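Local coordinates for nitrogenase molybdenum-iron protein alpha chain (Clostridium pasteurianum, PDB 4WES) that forms, with the beta chain, the nitrogenase component that reduces dinitrogen to ammonia at an iron-molybdenum cofactor, using electrons delivered by the iron protein, at residues H447-V452 / D459-G464. Numbering follows the deposited sequence.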
ATOM      1  N   HIS A 447     -29.656  -2.051 -25.411  1.00 10.36           N
ATOM      2  CA  HIS A 447     -31.101  -2.126 -25.303  1.00 11.01           C
ATOM      3  C   HIS A 447     -31.584  -3.560 -25.179  1.00 10.75           C
ATOM      4  O   HIS A 447     -32.396  -3.891 -24.293  1.00 11.33           O
ATOM      5  CB  HIS A 447     -31.760  -1.465 -26.541  1.00 11.92           C
ATOM      6  CG  HIS A 447     -33.191  -1.823 -26.690  1.00 13.20           C
ATOM      7  ND1 HIS A 447     -34.187  -1.224 -25.938  1.00 13.34           N
ATOM      8  CD2 HIS A 447     -33.798  -2.797 -27.418  1.00 14.11           C
ATOM      9  CE1 HIS A 447     -35.334  -1.812 -26.206  1.00 14.73           C
ATOM     10  NE2 HIS A 447     -35.138  -2.760 -27.105  1.00 14.34           N
ATOM     11  N   ASP A 448     -31.119  -4.429 -26.076  1.00 10.53           N
ATOM     12  CA  ASP A 448     -31.568  -5.801 -26.079  1.00 10.76           C
ATOM     13  C   ASP A 448     -31.230  -6.462 -24.731  1.00  9.44           C
ATOM     14  O   ASP A 448     -32.034  -7.191 -24.139  1.00 10.92           O
ATOM     15  CB  ASP A 448     -30.847  -6.599 -27.169  1.00 10.79           C
ATOM     16  CG  ASP A 448     -31.046  -6.109 -28.566  1.00 10.74           C
ATOM     17  OD1 ASP A 448     -32.093  -5.475 -28.859  1.00 11.63           O
ATOM     18  OD2 ASP A 448     -30.101  -6.381 -29.354  1.00 11.34           O
ATOM     19  N   MET A 449     -30.008  -6.220 -24.278  1.00  9.88           N
ATOM     20  CA  MET A 449     -29.540  -6.852 -23.049  1.00 10.16           C
ATOM     21  C   MET A 449     -30.408  -6.435 -21.840  1.00 10.41           C
ATOM     22  O   MET A 449     -30.734  -7.268 -20.977  1.00 10.87           O
ATOM     23  CB  MET A 449     -28.075  -6.513 -22.812  1.00  9.92           C
ATOM     24  CG  MET A 449     -27.497  -7.301 -21.660  1.00 10.61           C
ATOM     25  SD  MET A 449     -25.792  -6.866 -21.246  1.00 11.47           S
ATOM     26  CE  MET A 449     -26.061  -5.293 -20.436  1.00 11.69           C
ATOM     27  N   GLU A 450     -30.754  -5.151 -21.787  1.00 11.18           N
ATOM     28  CA  GLU A 450     -31.558  -4.688 -20.673  1.00 11.56           C
ATOM     29  C   GLU A 450     -32.943  -5.315 -20.653  1.00 11.47           C
ATOM     30  O   GLU A 450     -33.450  -5.634 -19.605  1.00 11.75           O
ATOM     31  CB  GLU A 450     -31.654  -3.189 -20.685  1.00 13.30           C
ATOM     32  CG  GLU A 450     -30.356  -2.514 -20.184  1.00 15.83           C
ATOM     33  CD  GLU A 450     -30.657  -1.178 -19.544  1.00 19.03           C
ATOM     34  OE1 GLU A 450     -30.357  -1.024 -18.314  1.00 22.71           O
ATOM     35  OE2 GLU A 450     -31.240  -0.309 -20.275  1.00 26.74           O
ATOM     36  N   VAL A 451     -33.544  -5.519 -21.826  1.00 11.10           N
ATOM     37  CA  VAL A 451     -34.842  -6.189 -21.889  1.00 12.25           C
ATOM     38  C   VAL A 451     -34.713  -7.634 -21.387  1.00 10.80           C
ATOM     39  O   VAL A 451     -35.521  -8.101 -20.585  1.00 12.46           O
ATOM     40  CB  VAL A 451     -35.473  -6.136 -23.289  1.00 12.58           C
ATOM     41  CG1 VAL A 451     -36.759  -6.910 -23.313  1.00 12.74           C
ATOM     42  CG2 VAL A 451     -35.730  -4.695 -23.697  1.00 13.16           C
ATOM     43  N   VAL A 452     -33.683  -8.353 -21.855  1.00 11.49           N
ATOM     44  CA  VAL A 452     -33.420  -9.723 -21.408  1.00 11.20           C
ATOM     45  C   VAL A 452     -33.279  -9.780 -19.883  1.00 10.84           C
ATOM     46  O   VAL A 452     -33.899 -10.633 -19.223  1.00 11.44           O
ATOM     47  CB  VAL A 452     -32.177 -10.287 -22.072  1.00 11.86           C
ATOM     48  CG1 VAL A 452     -31.712 -11.560 -21.373  1.00 13.08           C
ATOM     49  CG2 VAL A 452     -32.433 -10.520 -23.564  1.00 13.43           C
ATOM     50  N   ASP A 459     -29.745 -15.600 -13.250  1.00 10.33           N
ATOM     51  CA  ASP A 459     -28.795 -15.581 -12.128  1.00 10.35           C
ATOM     52  C   ASP A 459     -27.400 -15.097 -12.509  1.00  9.97           C
ATOM     53  O   ASP A 459     -26.651 -14.666 -11.651  1.00 11.47           O
ATOM     54  CB  ASP A 459     -28.678 -16.963 -11.520  1.00 11.19           C
ATOM     55  CG  ASP A 459     -29.962 -17.439 -10.910  1.00 12.08           C
ATOM     56  OD1 ASP A 459     -30.325 -16.917  -9.850  1.00 18.20           O
ATOM     57  OD2 ASP A 459     -30.658 -18.266 -11.503  1.00 12.04           O
ATOM     58  N   MET A 460     -27.047 -15.237 -13.777  1.00  9.31           N
ATOM     59  CA  MET A 460     -25.725 -14.860 -14.224  1.00  9.48           C
ATOM     60  C   MET A 460     -25.781 -14.547 -15.709  1.00  8.95           C
ATOM     61  O   MET A 460     -26.556 -15.130 -16.451  1.00  9.97           O
ATOM     62  CB  MET A 460     -24.727 -15.989 -13.924  1.00  9.41           C
ATOM     63  CG  MET A 460     -24.976 -17.264 -14.702  1.00 10.62           C
ATOM     64  SD  MET A 460     -24.219 -18.752 -14.053  1.00 11.02           S
ATOM     65  CE  MET A 460     -25.448 -19.203 -12.835  1.00 12.70           C
ATOM     66  N   PHE A 461     -24.896 -13.639 -16.151  1.00  8.50           N
ATOM     67  CA  PHE A 461     -24.857 -13.226 -17.551  1.00  8.98           C
ATOM     68  C   PHE A 461     -23.390 -13.108 -17.928  1.00  8.79           C
ATOM     69  O   PHE A 461     -22.705 -12.212 -17.482  1.00 10.40           O
ATOM     70  CB  PHE A 461     -25.638 -11.917 -17.757  1.00  9.40           C
ATOM     71  CG  PHE A 461     -26.061 -11.657 -19.177  1.00  9.70           C
ATOM     72  CD1 PHE A 461     -27.374 -11.302 -19.467  1.00 10.89           C
ATOM     73  CD2 PHE A 461     -25.156 -11.754 -20.238  1.00 10.72           C
ATOM     74  CE1 PHE A 461     -27.758 -11.085 -20.752  1.00 11.98           C
ATOM     75  CE2 PHE A 461     -25.560 -11.548 -21.543  1.00 11.77           C
ATOM     76  CZ  PHE A 461     -26.866 -11.211 -21.788  1.00 12.34           C
ATOM     77  N   PHE A 462     -22.931 -14.077 -18.728  1.00  8.17           N
ATOM     78  CA  PHE A 462     -21.526 -14.121 -19.160  1.00  8.38           C
ATOM     79  C   PHE A 462     -21.353 -13.226 -20.383  1.00  8.88           C
ATOM     80  O   PHE A 462     -22.092 -13.372 -21.357  1.00  9.61           O
ATOM     81  CB  PHE A 462     -21.132 -15.548 -19.516  1.00  8.68           C
ATOM     82  CG  PHE A 462     -21.186 -16.520 -18.380  1.00  8.58           C
ATOM     83  CD1 PHE A 462     -22.311 -17.288 -18.149  1.00  9.06           C
ATOM     84  CD2 PHE A 462     -20.114 -16.664 -17.543  1.00  8.97           C
ATOM     85  CE1 PHE A 462     -22.364 -18.185 -17.115  1.00  9.17           C
ATOM     86  CE2 PHE A 462     -20.157 -17.564 -16.494  1.00  9.18           C
ATOM     87  CZ  PHE A 462     -21.281 -18.310 -16.258  1.00  9.35           C
ATOM     88  N   ALA A 463     -20.328 -12.369 -20.359  1.00  8.12           N
ATOM     89  CA  ALA A 463     -20.101 -11.459 -21.483  1.00  8.20           C
ATOM     90  C   ALA A 463     -18.652 -10.971 -21.472  1.00  7.63           C
ATOM     91  O   ALA A 463     -17.738 -11.798 -21.246  1.00  8.03           O
ATOM     92  CB  ALA A 463     -21.163 -10.337 -21.492  1.00  9.18           C
ATOM     93  N   GLY A 464     -18.422  -9.705 -21.717  1.00  8.19           N
ATOM     94  CA  GLY A 464     -17.114  -9.120 -21.710  1.00  7.80           C
ATOM     95  C   GLY A 464     -17.000  -7.939 -20.781  1.00  7.28           C
ATOM     96  O   GLY A 464     -17.903  -7.699 -19.927  1.00  7.98           O
TER
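F461 on strand 460-462 reaches M449 and V452 of helix 446-456 in an alpha-beta unit of a Rossmann-like domain of the nitrogenase component 1 fold: the helix runs beside a mixed sheet, and the chain turns after it into the sheet strand next to 338-343. Just before the strand, D459 OD2 accepts a hydrogen bond from T338 N. M460 and, two residues on, F462 send their side chains to helix 492-507, placing the strand between two helical layers. Between them F461 points toward helix 446-456, with the CA atoms of M449 and F461 9.6 Å apart. Its CG lies anti to the backbone N (chi1 -160°), which carries the ring out from the strand to the helix. There F461 CE1 meets V452 CG1 at 4.0 Å, the two side chains crossing at about a right angle. M449 completes the packing on F461 with an extended chain that bends at chi3 (74°). M449 SD stands above the ring face in a distant Met-aromatic contact, 4.7 Å from the centroid of the F461 ring and 15° off the ring normal. M449 CG lies 3.9 Å from F461 CE1. All three touching residues are buried, and the contact is wholly apolar, without a hydrogen bond between the two segments. Strand 338-343 and I471 of helix 465-473 also touch the F461 side chain. The chain beyond the strand enters the homocitrate pocket, where G464 touches the bound 3-hydroxy-3-carboxy-adipic acid while G464 N is hydrogen-bonded to E467 OE1.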